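Local structure of ABC-type transport system, sugar-family extracellular solute-binding protein (Peptoclostridium difficile 630, 6HNI) at residues P71-I76 / T93-A98; K79-K84 / N101-I106; K24-T29 / E57-D62; G159-T164 / K190-S195. The protein binds tyrosine as a substrate-binding lipoprotein, probably handing it to an ABC transporter for uptake, and has adhesive properties. The protein carries 1 engineered substitution. All coordinates share one frame; numbering follows the deposited sequence.

Contacts 1, 2 and 3 belong to the lobe built on the parallel sheet 59-65, 24-30, 87-91, 108-113, 132-136, whereas contact 4 lies in the other lobe, on strands 157-163 and 186-192. Contact 3 closes first along the chain; contacts 1 and 2 interleave as two ends of one pairing of helices 70-82 and 93-102, centres 12 Å apart. F80 of contact 2 packs on G27 and I28, so that the end of helix 70-82 lies against strand 24-30. Contacts 3 and 4 have centres 35 Å apart. Contact 1 holds the ligand carboxylate through T93, and contact 4 approaches the same tyrosine from the other lobe (N163 side chain about 9 Å away), as expected of a closed two-lobed binding protein.

Contact 1: residues P71-I76 / T93-A98; sequences PTTQSI and TPSAQA. With TYR (tyrosine), chain B.
The methyl group of A98 fits against T73 and Q74 of the neighbouring helix, and these three residues bury most of the surface shared by the two segments. A98 CB sits 3.3 Å from the backbone T73 O and 3.7 Å from T73 OG1. With chi1 at 67°, T73 OG1 lies between its own backbone N and carbonyl carbon, facing A98; its polar partner is M70 O, one turn back, so the hydroxyl meets the methyl purely by packing. Q74 covers A98 differently. Its chain bends at chi2, which lays the amide across the methyl: CD, OE1 and NE2 are almost equally far from A98 CB, NE2 at 3.7 Å. The segment axes pass 8.6 Å apart at a signed angle of -41°, the A98 methyl pointing toward T73. A water bridges the two helices, donating to T73 O at 2.8 Å and to S95 O at 3.0 Å. At the start of helix 93-102, T93 grips the carboxylate of the bound tyrosine: T93 N gives a nearly straight bond (176°) to atom O of the ligand at 2.8 Å, and T93 OG1 donates to OXT of the ligand at 2.6 Å. The positive end of the helix dipole would probably favour this anion. Such binding of a ligand carboxylate by a helix N-terminus, packed against the preceding helix, 70-82, marks the tyrosine site of this periplasmic-binding-protein fold.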
loop_
_atom_site.group_PDB
_atom_site.type_symbol
_atom_site.label_atom_id
_atom_site.label_comp_id
_atom_site.label_asym_id
_atom_site.label_seq_id
_atom_site.Cartn_x
_atom_site.Cartn_y
_atom_site.Cartn_z
ATOM N N PRO A 71 14.020 -12.149 2.128
ATOM C CA PRO A 71 15.281 -12.442 1.460
ATOM C C PRO A 71 15.211 -12.377 -0.072
ATOM O O PRO A 71 16.203 -11.980 -0.738
ATOM C CB PRO A 71 15.613 -13.858 1.904
ATOM C CG PRO A 71 15.006 -13.934 3.253
ATOM C CD PRO A 71 13.736 -13.126 3.202
ATOM N N THR A 72 14.058 -12.780 -0.610
ATOM C CA THR A 72 13.874 -12.781 -2.046
ATOM C C THR A 72 13.784 -11.347 -2.534
ATOM O O THR A 72 14.240 -11.066 -3.677
ATOM C CB THR A 72 12.661 -13.617 -2.453
ATOM O OG1 THR A 72 12.804 -14.932 -1.881
ATOM C CG2 THR A 72 12.559 -13.776 -3.963
ATOM N N THR A 73 13.262 -10.391 -1.788
ATOM C CA THR A 73 13.317 -8.972 -2.269
ATOM C C THR A 73 14.759 -8.581 -2.476
ATOM O O THR A 73 15.083 -7.772 -3.423
ATOM C CB THR A 73 12.650 -7.931 -1.312
ATOM O OG1 THR A 73 13.372 -7.818 -0.093
ATOM C CG2 THR A 73 11.231 -8.277 -1.048
ATOM N N GLN A 74 15.665 -9.087 -1.658
ATOM C CA GLN A 74 17.071 -8.717 -1.742
ATOM C C GLN A 74 17.772 -9.447 -2.874
ATOM O O GLN A 74 18.563 -8.804 -3.601
ATOM C CB GLN A 74 17.760 -9.022 -0.412
ATOM C CG GLN A 74 17.163 -8.200 0.734
ATOM C CD GLN A 74 17.696 -6.800 0.854
ATOM O OE1 GLN A 74 18.693 -6.412 0.238
ATOM N NE2 GLN A 74 17.021 -5.993 1.687
ATOM N N SER A 75 17.493 -10.718 -3.091
ATOM C CA SER A 75 18.107 -11.448 -4.221
ATOM C C SER A 75 17.585 -10.924 -5.539
ATOM O O SER A 75 18.389 -10.877 -6.494
ATOM C CB SER A 75 17.886 -12.952 -4.115
ATOM O OG SER A 75 16.532 -13.330 -4.088
ATOM N N ILE A 76 16.315 -10.565 -5.652
ATOM C CA ILE A 76 15.789 -9.990 -6.930
ATOM C C ILE A 76 16.593 -8.747 -7.207
ATOM O O ILE A 76 16.998 -8.516 -8.379
ATOM C CB ILE A 76 14.281 -9.665 -6.810
ATOM C CG1 ILE A 76 13.440 -10.967 -6.771
ATOM C CG2 ILE A 76 13.842 -8.690 -7.875
ATOM C CD1 ILE A 76 12.021 -10.795 -6.322
ATOM N N THR A 93 7.444 -0.673 0.048
ATOM C CA THR A 93 8.589 -0.247 0.813
ATOM C C THR A 93 9.681 -1.315 0.872
ATOM O O THR A 93 10.836 -1.023 0.643
ATOM C CB THR A 93 8.197 0.332 2.179
ATOM O OG1 THR A 93 7.413 1.495 2.007
ATOM C CG2 THR A 93 9.400 0.654 3.025
ATOM N N PRO A 94 9.343 -2.553 1.309
ATOM C CA PRO A 94 10.396 -3.574 1.325
ATOM C C PRO A 94 11.119 -3.805 -0.016
ATOM O O PRO A 94 12.362 -3.945 -0.043
ATOM C CB PRO A 94 9.674 -4.829 1.861
ATOM C CG PRO A 94 8.479 -4.293 2.581
ATOM C CD PRO A 94 8.061 -3.092 1.760
ATOM N N SER A 95 10.347 -3.812 -1.106
ATOM C CA SER A 95 10.993 -4.026 -2.400
ATOM C C SER A 95 11.900 -2.848 -2.805
ATOM O O SER A 95 12.987 -3.064 -3.319
ATOM C CB SER A 95 9.900 -4.250 -3.436
ATOM O OG SER A 95 9.078 -5.389 -3.166
ATOM N N ALA A 96 11.442 -1.636 -2.493
ATOM C CA ALA A 96 12.215 -0.427 -2.750
ATOM C C ALA A 96 13.476 -0.329 -1.934
ATOM O O ALA A 96 14.525 0.071 -2.396
ATOM C CB ALA A 96 11.348 0.796 -2.574
ATOM N N GLN A 97 13.346 -0.671 -0.630
ATOM C CA GLN A 97 14.518 -0.645 0.231
ATOM C C GLN A 97 15.592 -1.627 -0.236
ATOM O O GLN A 97 16.791 -1.288 -0.232
ATOM C CB GLN A 97 14.152 -0.914 1.713
ATOM C CG GLN A 97 13.421 0.239 2.309
ATOM C CD GLN A 97 13.086 -0.029 3.783
ATOM O OE1 GLN A 97 12.484 -1.070 4.097
ATOM N NE2 GLN A 97 13.390 0.942 4.635
ATOM N N ALA A 98 15.151 -2.801 -0.666
ATOM C CA ALA A 98 16.078 -3.780 -1.207
ATOM C C ALA A 98 16.792 -3.275 -2.494
ATOM O O ALA A 98 17.962 -3.463 -2.644
ATOM C CB ALA A 98 15.393 -5.084 -1.473
HETATM N N TYR B . 2.165 1.283 1.728
HETATM C CA TYR B . 2.814 -0.038 1.647
HETATM C C TYR B . 4.324 0.137 1.637
HETATM O O TYR B . 5.021 -0.846 1.415
HETATM C CB TYR B . 2.240 -0.918 0.518
HETATM C CG TYR B . 0.812 -1.288 0.743
HETATM C CD1 TYR B . 0.471 -2.153 1.824
HETATM C CD2 TYR B . -0.225 -0.792 0.012
HETATM C CE1 TYR B . -0.843 -2.436 2.094
HETATM C CE2 TYR B . -1.550 -1.069 0.269
HETATM C CZ TYR B . -1.871 -1.917 1.355
HETATM O OH TYR B . -3.193 -2.200 1.635
HETATM O OXT TYR B . 4.816 1.204 1.941
HETATM O O HOH W 1 13.589 -5.683 -4.587
#

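Contact 2: residues K79-K84 / N101-I106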
loop_
_atom_site.group_PDB
_atom_site.type_symbol
_atom_site.label_atom_id
_atom_site.label_comp_id
_atom_site.label_asym_id
_atom_site.label_seq_id
_atom_site.Cartn_x
_atom_site.Cartn_y
_atom_site.Cartn_z
ATOM N N LYS A 79 20.190 -9.268 -8.347
ATOM C CA LYS A 79 20.277 -9.775 -9.706
ATOM C C LYS A 79 19.945 -8.645 -10.696
ATOM O O LYS A 79 20.599 -8.540 -11.749
ATOM C CB LYS A 79 19.326 -10.958 -9.873
ATOM C CG LYS A 79 19.342 -11.615 -11.241
ATOM C CD LYS A 79 20.735 -12.086 -11.594
ATOM C CE LYS A 79 20.768 -13.161 -12.695
ATOM N NZ LYS A 79 19.991 -12.775 -13.903
ATOM N N PHE A 80 18.979 -7.793 -10.432
ATOM C CA PHE A 80 18.742 -6.633 -11.294
ATOM C C PHE A 80 19.949 -5.743 -11.368
ATOM O O PHE A 80 20.280 -5.225 -12.509
ATOM C CB PHE A 80 17.569 -5.780 -10.806
ATOM C CG PHE A 80 16.201 -6.343 -11.020
ATOM C CD1 PHE A 80 15.936 -7.435 -11.834
ATOM C CD2 PHE A 80 15.115 -5.701 -10.435
ATOM C CE1 PHE A 80 14.650 -7.887 -12.050
ATOM C CE2 PHE A 80 13.829 -6.160 -10.638
ATOM C CZ PHE A 80 13.573 -7.262 -11.403
ATOM N N ALA A 81 20.686 -5.513 -10.307
ATOM C CA ALA A 81 21.869 -4.688 -10.301
ATOM C C ALA A 81 22.985 -5.361 -11.115
ATOM O O ALA A 81 23.620 -4.722 -11.995
ATOM C CB ALA A 81 22.316 -4.352 -8.886
ATOM N N SER A 82 23.217 -6.643 -10.907
ATOM C CA SER A 82 24.277 -7.333 -11.659
ATOM C C SER A 82 23.894 -7.550 -13.155
ATOM O O SER A 82 24.771 -7.632 -14.039
ATOM C CB SER A 82 24.701 -8.605 -10.923
ATOM O OG SER A 82 23.647 -9.527 -10.847
ATOM N N ASP A 83 22.601 -7.605 -13.450
ATOM C CA ASP A 83 22.081 -7.617 -14.818
ATOM C C ASP A 83 22.286 -6.274 -15.508
ATOM O O ASP A 83 22.142 -6.195 -16.723
ATOM C CB ASP A 83 20.554 -7.827 -14.894
ATOM C CG ASP A 83 20.093 -9.262 -14.644
ATOM O OD1 ASP A 83 20.942 -10.203 -14.635
ATOM O OD2 ASP A 83 18.822 -9.439 -14.467
ATOM N N LYS A 84 22.589 -5.209 -14.782
ATOM C CA LYS A 84 22.743 -3.864 -15.374
ATOM C C LYS A 84 21.465 -3.366 -16.050
ATOM O O LYS A 84 21.503 -2.804 -17.171
ATOM C CB LYS A 84 23.996 -3.799 -16.297
ATOM C CG LYS A 84 25.288 -4.244 -15.617
ATOM C CD LYS A 84 26.506 -4.305 -16.524
ATOM C CE LYS A 84 27.749 -4.595 -15.707
ATOM N NZ LYS A 84 28.682 -5.496 -16.405
ATOM N N ASN A 101 19.353 -0.730 -1.530
ATOM C CA ASN A 101 20.509 -1.367 -1.003
ATOM C C ASN A 101 21.374 -1.993 -2.084
ATOM O O ASN A 101 22.585 -1.997 -1.965
ATOM C CB ASN A 101 20.095 -2.455 0.026
ATOM C CG ASN A 101 19.512 -1.882 1.309
ATOM O OD1 ASN A 101 19.641 -0.702 1.622
ATOM N ND2 ASN A 101 18.898 -2.766 2.076
ATOM N N ALA A 102 20.737 -2.571 -3.088
ATOM C CA ALA A 102 21.443 -3.283 -4.159
ATOM C C ALA A 102 22.231 -2.370 -5.105
ATOM O O ALA A 102 23.259 -2.785 -5.596
ATOM C CB ALA A 102 20.497 -4.126 -4.967
ATOM N N THR A 103 21.717 -1.165 -5.340
ATOM C CA THR A 103 22.345 -0.242 -6.310
ATOM C C THR A 103 22.075 1.231 -5.974
ATOM O O THR A 103 20.952 1.611 -5.684
ATOM C CB THR A 103 21.857 -0.564 -7.751
ATOM O OG1 THR A 103 22.533 0.314 -8.689
ATOM C CG2 THR A 103 20.410 -0.410 -7.931
ATOM N N LYS A 104 23.127 2.045 -6.091
ATOM C CA LYS A 104 22.993 3.503 -5.949
ATOM C C LYS A 104 23.180 4.177 -7.296
ATOM O O LYS A 104 23.145 5.395 -7.368
ATOM C CB LYS A 104 23.981 4.100 -4.952
ATOM C CG LYS A 104 23.904 3.561 -3.528
ATOM C CD LYS A 104 22.634 3.938 -2.802
ATOM C CE LYS A 104 22.686 3.445 -1.344
ATOM N NZ LYS A 104 22.760 1.954 -1.377
ATOM N N ASP A 105 23.303 3.381 -8.355
ATOM C CA ASP A 105 23.578 3.920 -9.730
ATOM C C ASP A 105 22.421 3.792 -10.717
ATOM O O ASP A 105 22.182 4.703 -11.506
ATOM C CB ASP A 105 24.813 3.259 -10.333
ATOM C CG ASP A 105 26.035 3.417 -9.448
ATOM O OD1 ASP A 105 26.269 4.546 -8.937
ATOM O OD2 ASP A 105 26.758 2.423 -9.224
ATOM N N ILE A 106 21.746 2.656 -10.732
ATOM C CA ILE A 106 20.621 2.434 -11.623
ATOM C C ILE A 106 19.437 3.237 -11.089
ATOM O O ILE A 106 19.101 3.151 -9.886
ATOM C CB ILE A 106 20.269 0.940 -11.705
ATOM C CG1 ILE A 106 21.447 0.102 -12.212
ATOM C CG2 ILE A 106 18.970 0.659 -12.487
ATOM C CD1 ILE A 106 21.209 -1.385 -12.176
#
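In I106, CG1 is set anti to the carbonyl carbon (chi1 -59°) and the chain then runs straight (chi2 174°), which carries CD1 across to helix 70-82. There it lies 3.9 Å from A81 CA and 4.0 Å from F80 O, so the tip of the isoleucine rests on helix backbone. A81 answers with its methyl: CB is 3.8 Å from A102 O and 4.0 Å from T103 CB, and it also faces A102 CB at 4.3 Å, an apolar contact. Both helices end here, next to each other on one face of the parallel sheet of this Rossmann-like lobe, and T103 and I106 also touch I88 of the underlying strand 87-91. The two exits are built differently. Helix 70-82 closes with a Schellman motif in which K84 takes positive phi. After helix 93-102, T103 turns OG1 away from its own N and receives D105 N and I106 N, forming an ST turn and ST motif; the I106 N bond is 3.2 Å long to T103 OG1 and almost straight (177°). This folding of the loop is consistent with the place of I106 beside A81. On the far side of helix 70-82, K79 NZ meets the syn lone pair of D83 OD1 at 2.8 Å in a salt bridge.

Contact 3: residues K24-T29 / E57-D62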
loop_
_atom_site.group_PDB
_atom_site.type_symbol
_atom_site.label_atom_id
_atom_site.label_comp_id
_atom_site.label_asym_id
_atom_site.label_seq_id
_atom_site.Cartn_x
_atom_site.Cartn_y
_atom_site.Cartn_z
ATOM N N LYS A 24 15.687 -1.015 -23.982
ATOM C CA LYS A 24 15.869 -0.680 -22.581
ATOM C C LYS A 24 15.331 -1.840 -21.747
ATOM O O LYS A 24 14.251 -2.370 -22.024
ATOM C CB LYS A 24 15.139 0.649 -22.248
ATOM C CG LYS A 24 15.706 1.928 -22.930
ATOM C CD LYS A 24 17.071 2.254 -22.371
ATOM C CE LYS A 24 17.848 3.260 -23.167
ATOM N NZ LYS A 24 17.413 4.636 -22.966
ATOM N N LYS A 25 16.129 -2.232 -20.756
ATOM C CA LYS A 25 15.779 -3.362 -19.875
ATOM C C LYS A 25 15.326 -2.842 -18.505
ATOM O O LYS A 25 16.046 -2.118 -17.835
ATOM C CB LYS A 25 16.970 -4.319 -19.741
ATOM C CG LYS A 25 17.405 -4.809 -21.140
ATOM C CD LYS A 25 18.612 -5.717 -21.235
ATOM C CE LYS A 25 18.954 -5.966 -22.717
ATOM N NZ LYS A 25 19.500 -4.748 -23.388
ATOM N N ILE A 26 14.083 -3.165 -18.218
ATOM C CA ILE A 26 13.422 -2.698 -17.002
ATOM C C ILE A 26 13.210 -3.929 -16.129
ATOM O O ILE A 26 12.691 -4.918 -16.548
ATOM C CB ILE A 26 12.064 -2.032 -17.311
ATOM C CG1 ILE A 26 12.232 -0.842 -18.289
ATOM C CG2 ILE A 26 11.347 -1.688 -16.004
ATOM C CD1 ILE A 26 10.894 -0.262 -18.673
ATOM N N GLY A 27 13.606 -3.797 -14.866
ATOM C CA GLY A 27 13.266 -4.811 -13.837
ATOM C C GLY A 27 12.138 -4.306 -12.963
ATOM O O GLY A 27 12.215 -3.163 -12.494
ATOM N N ILE A 28 11.106 -5.152 -12.794
ATOM C CA ILE A 28 10.020 -4.809 -11.863
ATOM C C ILE A 28 10.139 -5.795 -10.684
ATOM O O ILE A 28 10.162 -6.973 -10.890
ATOM C CB ILE A 28 8.646 -4.961 -12.494
ATOM C CG1 ILE A 28 8.486 -4.082 -13.771
ATOM C CG2 ILE A 28 7.568 -4.638 -11.450
ATOM C CD1 ILE A 28 7.113 -4.079 -14.385
ATOM N N THR A 29 10.269 -5.192 -9.514
ATOM C CA THR A 29 10.373 -6.000 -8.245
ATOM C C THR A 29 9.156 -5.669 -7.403
ATOM O O THR A 29 8.959 -4.552 -6.967
ATOM C CB THR A 29 11.718 -5.753 -7.560
ATOM O OG1 THR A 29 11.696 -6.476 -6.275
ATOM C CG2 THR A 29 12.047 -4.343 -7.243
ATOM N N GLU A 57 9.264 -5.189 -27.783
ATOM C CA GLU A 57 9.595 -4.298 -28.911
ATOM C C GLU A 57 10.820 -3.423 -28.598
ATOM O O GLU A 57 11.935 -3.800 -28.933
ATOM C CB GLU A 57 8.359 -3.499 -29.380
ATOM C CG GLU A 57 7.267 -4.407 -29.959
ATOM C CD GLU A 57 6.136 -3.679 -30.675
ATOM O OE1 GLU A 57 6.110 -2.428 -30.667
ATOM O OE2 GLU A 57 5.264 -4.369 -31.259
ATOM N N ASN A 58 10.633 -2.281 -27.956
ATOM C CA ASN A 58 11.779 -1.389 -27.603
ATOM C C ASN A 58 12.098 -1.381 -26.101
ATOM O O ASN A 58 13.028 -0.676 -25.632
ATOM C CB ASN A 58 11.533 0.029 -28.092
ATOM C CG ASN A 58 10.215 0.604 -27.601
ATOM O OD1 ASN A 58 9.272 -0.135 -27.239
ATOM N ND2 ASN A 58 10.135 1.927 -27.595
ATOM N N ILE A 59 11.333 -2.180 -25.354
ATOM C CA ILE A 59 11.691 -2.485 -23.946
ATOM C C ILE A 59 11.608 -3.969 -23.715
ATOM O O ILE A 59 10.937 -4.687 -24.456
ATOM C CB ILE A 59 10.878 -1.706 -22.903
ATOM C CG1 ILE A 59 9.399 -2.095 -22.922
ATOM C CG2 ILE A 59 11.136 -0.219 -23.039
ATOM C CD1 ILE A 59 8.589 -1.478 -21.801
ATOM N N ASP A 60 12.298 -4.385 -22.650
ATOM C CA ASP A 60 12.189 -5.717 -22.088
ATOM C C ASP A 60 11.853 -5.561 -20.610
ATOM O O ASP A 60 12.578 -4.918 -19.894
ATOM C CB ASP A 60 13.502 -6.463 -22.183
ATOM C CG ASP A 60 13.424 -7.803 -21.487
ATOM O OD1 ASP A 60 12.905 -8.727 -22.134
ATOM O OD2 ASP A 60 13.821 -7.922 -20.285
ATOM N N ILE A 61 10.718 -6.120 -20.232
ATOM C CA ILE A 61 10.280 -6.077 -18.823
ATOM C C ILE A 61 10.558 -7.448 -18.172
ATOM O O ILE A 61 10.029 -8.460 -18.626
ATOM C CB ILE A 61 8.798 -5.693 -18.734
ATOM C CG1 ILE A 61 8.519 -4.310 -19.357
ATOM C CG2 ILE A 61 8.352 -5.684 -17.296
ATOM C CD1 ILE A 61 7.044 -3.925 -19.373
ATOM N N ASP A 62 11.362 -7.449 -17.094
ATOM C CA ASP A 62 11.682 -8.647 -16.295
ATOM C C ASP A 62 10.932 -8.452 -14.959
ATOM O O ASP A 62 11.381 -7.714 -14.055
ATOM C CB ASP A 62 13.199 -8.660 -16.093
ATOM C CG ASP A 62 13.721 -9.829 -15.289
ATOM O OD1 ASP A 62 12.916 -10.659 -14.808
ATOM O OD2 ASP A 62 14.986 -9.901 -15.156
#
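N58 joins the strand just before its regular part, its O accepting from K24 N at 3.1 Å with the donor tilted 34° out of the carbonyl plane; its side chain is tied back to K54 N and G52 O in the loop after helix 35-50. I59 is next, and it presents CA rather than N: I59 CA lies 3.2 Å from K24 O, a CA-H...O contact. Its chi1 of 66° places CG1 between the backbone N and the carbonyl carbon, and from there CD1 reaches I26 CD1 at 4.1 Å. The two isoleucines cross obliquely, both touching L48 of helix 35-50. D60 uses both of its backbone polar groups on strand 24-30, with D60 N 2.9 Å from K24 O and D60 O taking I26 N in a nearly straight bond (175°). I61 returns to the isoleucine side, where its CG2 packs against I28 CD1 at 3.5 Å, while its N turns outward to D55 OD1. D62 repeats the pattern of D60: D62 N lies 2.9 Å from I26 O, and D62 O accepts from I28 N. On the side opposite the isoleucines, its carboxylate is split between Q64 NE2 at OD1 and a salt bridge from K85 NZ at OD2. Five backbone bonds therefore fix a parallel register between the two strands of a beta-alpha-beta unit, with I26 and I59 packed on L48 and I61 against I28 on the same side; on the reverse face K85 probably offsets the charge of D62, which also has the carboxylate of D83 nearby.

Contact 4: residues G159-T164 / K190-S195; sequences GVMYNT and KGITTS
Segment 159-164 exchanges four backbone bonds with segment 190-195, K190 N to V160 O, Y162 N to K190 O, I192 N to Y162 O and T164 N to I192 O, in parallel register at an angle of 17° between the strands. Quality varies along the row: the I192 N to Y162 O bond is nearly straight (176°), whereas Y162 N to K190 O is stretched to 3.2 Å. One side of the pair is dominated by Y162 and G191. Y162 CG stands between its backbone N and carbonyl carbon (chi1 67°), which turns the ring toward segment 190-195, and G191 CA comes over one face near its rim, 4.1 Å from CE1 of Y162; V160 O meets the ring in plane at its edge. T164 CG2 packs on the same glycine, 3.6 Å from G191 CA. The hydroxyl of Y162 finds its partner in E189. Helix 167-183 links the two strands as a beta-alpha-beta crossover of the second lobe, with strand 186-192 at the sheet's outer edge, and Y162 touches S169 and V173 of that helix. On the reverse face, M161 CG lies 4.1 Å from I192 CD1, and both side chains touch V198 of helix 198-205. Where the strands run out, a water donates to N163 OD1 at 3.0 Å and to T193 O at 2.7 Å; OD1 also accepts from S165 N, while N163 ND2 donates to E166. T164 OG1 sits tightly against T193 CG2, at 3.2 Å. The N163 side chain lies about 9 Å from the bound tyrosine.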
loop_
_atom_site.group_PDB
_atom_site.type_symbol
_atom_site.label_atom_id
_atom_site.label_comp_id
_atom_site.label_asym_id
_atom_site.label_seq_id
_atom_site.Cartn_x
_atom_site.Cartn_y
_atom_site.Cartn_z
ATOM N N GLY A 159 -8.628 -0.699 17.341
ATOM C CA GLY A 159 -7.518 -1.625 17.271
ATOM C C GLY A 159 -6.690 -1.429 15.994
ATOM O O GLY A 159 -7.242 -1.029 14.957
ATOM N N VAL A 160 -5.439 -1.788 16.098
ATOM C CA VAL A 160 -4.553 -1.817 14.895
ATOM C C VAL A 160 -3.578 -2.976 15.048
ATOM O O VAL A 160 -2.803 -3.042 16.013
ATOM C CB VAL A 160 -3.853 -0.465 14.704
ATOM C CG1 VAL A 160 -2.926 -0.057 15.807
ATOM C CG2 VAL A 160 -3.080 -0.508 13.395
ATOM N N MET A 161 -3.613 -3.894 14.090
ATOM C CA MET A 161 -2.614 -4.946 13.945
ATOM C C MET A 161 -1.702 -4.582 12.774
ATOM O O MET A 161 -2.192 -4.162 11.710
ATOM C CB MET A 161 -3.291 -6.322 13.757
ATOM C CG MET A 161 -2.324 -7.463 13.674
ATOM S SD MET A 161 -3.085 -9.087 13.879
ATOM C CE MET A 161 -4.066 -9.141 12.401
ATOM N N TYR A 162 -0.406 -4.762 12.975
ATOM C CA TYR A 162 0.565 -4.349 11.929
ATOM C C TYR A 162 1.862 -5.100 12.131
ATOM O O TYR A 162 2.143 -5.654 13.220
ATOM C CB TYR A 162 0.783 -2.877 12.037
ATOM C CG TYR A 162 1.474 -2.400 13.265
ATOM C CD1 TYR A 162 0.792 -2.336 14.496
ATOM C CD2 TYR A 162 2.815 -2.080 13.249
ATOM C CE1 TYR A 162 1.438 -1.905 15.632
ATOM C CE2 TYR A 162 3.463 -1.647 14.390
ATOM C CZ TYR A 162 2.762 -1.550 15.586
ATOM O OH TYR A 162 3.426 -1.100 16.694
ATOM N N ASN A 163 2.701 -5.091 11.120
ATOM C CA ASN A 163 4.039 -5.683 11.095
ATOM C C ASN A 163 5.032 -4.708 11.695
ATOM O O ASN A 163 5.309 -3.670 11.097
ATOM C CB ASN A 163 4.412 -5.999 9.626
ATOM C CG ASN A 163 5.699 -6.786 9.480
ATOM O OD1 ASN A 163 6.436 -6.996 10.458
ATOM N ND2 ASN A 163 6.004 -7.180 8.236
ATOM N N THR A 164 5.644 -5.054 12.827
ATOM C CA THR A 164 6.588 -4.163 13.469
ATOM C C THR A 164 7.869 -3.972 12.661
ATOM O O THR A 164 8.626 -3.060 12.936
ATOM C CB THR A 164 6.925 -4.639 14.891
ATOM O OG1 THR A 164 7.470 -5.952 14.826
ATOM C CG2 THR A 164 5.677 -4.660 15.747
ATOM N N LYS A 190 -1.571 -4.265 18.200
ATOM C CA LYS A 190 -1.082 -5.631 18.179
ATOM C C LYS A 190 0.003 -5.739 17.109
ATOM O O LYS A 190 -0.265 -5.911 15.915
ATOM C CB LYS A 190 -2.220 -6.619 17.961
ATOM C CG LYS A 190 -1.834 -8.084 18.008
ATOM C CD LYS A 190 -1.305 -8.465 19.383
ATOM C CE LYS A 190 -1.062 -9.974 19.526
ATOM N NZ LYS A 190 -0.204 -10.333 20.690
ATOM N N GLY A 191 1.240 -5.580 17.543
ATOM C CA GLY A 191 2.384 -5.747 16.694
ATOM C C GLY A 191 2.722 -7.200 16.481
ATOM O O GLY A 191 2.878 -7.949 17.468
ATOM N N ILE A 192 2.842 -7.598 15.211
ATOM C CA ILE A 192 3.273 -8.946 14.825
ATOM C C ILE A 192 4.432 -8.877 13.820
ATOM O O ILE A 192 4.784 -7.784 13.348
ATOM C CB ILE A 192 2.087 -9.738 14.240
ATOM C CG1 ILE A 192 1.596 -9.087 12.919
ATOM C CG2 ILE A 192 0.966 -9.898 15.288
ATOM C CD1 ILE A 192 0.624 -9.939 12.163
ATOM N N THR A 193 5.043 -10.019 13.519
ATOM C CA THR A 193 6.134 -10.093 12.548
ATOM C C THR A 193 5.989 -11.186 11.529
ATOM O O THR A 193 6.758 -11.181 10.576
ATOM C CB THR A 193 7.519 -10.263 13.212
ATOM O OG1 THR A 193 7.511 -11.420 14.028
ATOM C CG2 THR A 193 7.876 -9.068 14.044
ATOM N N THR A 194 5.011 -12.071 11.665
ATOM C CA THR A 194 4.834 -13.225 10.791
ATOM C C THR A 194 3.360 -13.443 10.484
ATOM O O THR A 194 2.464 -13.108 11.326
ATOM C CB THR A 194 5.399 -14.525 11.421
ATOM O OG1 THR A 194 4.607 -14.851 12.550
ATOM C CG2 THR A 194 6.817 -14.345 11.839
ATOM N N SER A 195 3.062 -14.071 9.362
ATOM C CA SER A 195 1.698 -14.414 8.995
ATOM C C SER A 195 1.087 -15.434 9.979
ATOM O O SER A 195 -0.138 -15.451 10.179
ATOM C CB SER A 195 1.560 -15.001 7.590
ATOM O OG SER A 195 2.374 -16.119 7.427
HETATM O O HOH W 2 8.485 -9.095 10.137
#